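Side-chain contact in auracyanin-A (Chloroflexus aurantiacus, PDB 2AAN), which carries a single copper ion in a cupredoxin fold and probably serves as a soluble electron acceptor for the membrane-bound alternative complex III: residues 65-68 with 69-72. Sequence-based numbering, arbitrary orientation.
Sequences GGEA and EAAN
Glu69 and Gly65 meet where the chain turns into a helix, the CB of Glu69 lying 4.1 Å from the CA of Gly65. Having no CB, Gly65 lets the chain pass close to Glu69 and take a positive phi (112°), so glycine suits the position on both counts. In Glu69, CG stands anti to the backbone N (chi1 -174°), and, with a bend at chi2, the carboxylate leads away from residues 65-68; the side chain also touches Asn93. Gly66 is the N-cap. Its carbonyl oxygen receives the N-H of Ala70 at 3.1 Å, nearly straight (165°), while the N-H of Glu69 makes a weak, strongly bent bond to the same oxygen. A water accepts from Gly66 N at 2.9 Å and, weakly, from Glu69 N, linking two amides of the first turn. In this cupredoxin the helix 67-80 follows strand 61-63 and packs beside the sheet that contains strand 117-122, with the side chain of Ala70 about 13 Å from the copper ion. Ala70 is buried: its methyl CB lies 3.4 Å from Glu67 O and touches Ile122 and Tyr129; a small apolar group suits this place, probably letting the helix lie near the sheet. Ala71 also touches Tyr129, and its backbone N reaches Glu67 O at 2.9 Å. The CB of Glu67 points away from residues 69-72, and its side chain, bent at chi2, is long enough for OE1 to form a hydrogen bond with Tyr129 OH; an acid near the helix N-terminus probably also interacts favourably with the helix dipole. On the exposed side, Ala68 O accepts the N-H of Asn72, with Asn72 N at 3.0 Å.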
loop_
_atom_site.group_PDB
_atom_site.type_symbol
_atom_site.label_atom_id
_atom_site.label_comp_id
_atom_site.label_asym_id
_atom_site.label_seq_id
_atom_site.Cartn_x
_atom_site.Cartn_y
_atom_site.Cartn_z
ATOM N N GLY A 65 -8.685 -5.378 -7.813
ATOM C CA GLY A 65 -9.352 -6.657 -7.549
ATOM C C GLY A 65 -9.745 -6.722 -6.096
ATOM O O GLY A 65 -9.486 -5.798 -5.318
ATOM N N GLY A 66 -10.331 -7.824 -5.693
ATOM C CA GLY A 66 -10.836 -7.891 -4.330
ATOM C C GLY A 66 -9.791 -8.392 -3.374
ATOM O O GLY A 66 -8.598 -8.397 -3.666
ATOM N N GLU A 67 -10.265 -8.871 -2.238
ATOM C CA GLU A 67 -9.431 -9.455 -1.235
ATOM C C GLU A 67 -8.727 -10.689 -1.765
ATOM O O GLU A 67 -7.620 -10.978 -1.369
ATOM C CB GLU A 67 -10.268 -9.842 -0.004
ATOM C CG GLU A 67 -10.941 -8.656 0.742
ATOM C CD GLU A 67 -10.016 -7.775 1.597
ATOM O OE1 GLU A 67 -8.794 -8.046 1.717
ATOM O OE2 GLU A 67 -10.547 -6.779 2.157
ATOM N N ALA A 68 -9.377 -11.463 -2.627
ATOM C CA ALA A 68 -8.693 -12.609 -3.257
ATOM C C ALA A 68 -7.445 -12.195 -4.070
ATOM O O ALA A 68 -6.379 -12.842 -4.021
ATOM C CB ALA A 68 -9.680 -13.357 -4.142
ATOM N N GLU A 69 -7.540 -11.099 -4.807
ATOM C CA GLU A 69 -6.384 -10.671 -5.568
ATOM C C GLU A 69 -5.304 -10.168 -4.586
ATOM O O GLU A 69 -4.128 -10.452 -4.772
ATOM C CB GLU A 69 -6.755 -9.646 -6.629
ATOM C CG GLU A 69 -5.599 -9.283 -7.555
ATOM C CD GLU A 69 -4.855 -10.514 -8.116
ATOM O OE1 GLU A 69 -5.519 -11.482 -8.552
ATOM O OE2 GLU A 69 -3.600 -10.527 -8.083
ATOM N N ALA A 70 -5.719 -9.466 -3.523
ATOM C CA ALA A 70 -4.797 -9.010 -2.457
ATOM C C ALA A 70 -4.045 -10.186 -1.824
ATOM O O ALA A 70 -2.816 -10.146 -1.629
ATOM C CB ALA A 70 -5.576 -8.256 -1.377
ATOM N N ALA A 71 -4.782 -11.231 -1.481
ATOM C CA ALA A 71 -4.159 -12.375 -0.834
ATOM C C ALA A 71 -3.157 -13.064 -1.765
ATOM O O ALA A 71 -2.061 -13.486 -1.341
ATOM C CB ALA A 71 -5.203 -13.364 -0.381
ATOM N N ASN A 72 -3.534 -13.180 -3.030
ATOM C CA ASN A 72 -2.642 -13.725 -4.054
ATOM C C ASN A 72 -1.332 -12.927 -4.178
ATOM O O ASN A 72 -0.251 -13.511 -4.239
ATOM C CB ASN A 72 -3.392 -13.805 -5.392
ATOM C CG ASN A 72 -2.503 -14.266 -6.550
ATOM O OD1 ASN A 72 -2.090 -13.450 -7.392
ATOM N ND2 ASN A 72 -2.210 -15.572 -6.604
HETATM O O HOH W 1 -10.543 -10.629 -6.312
#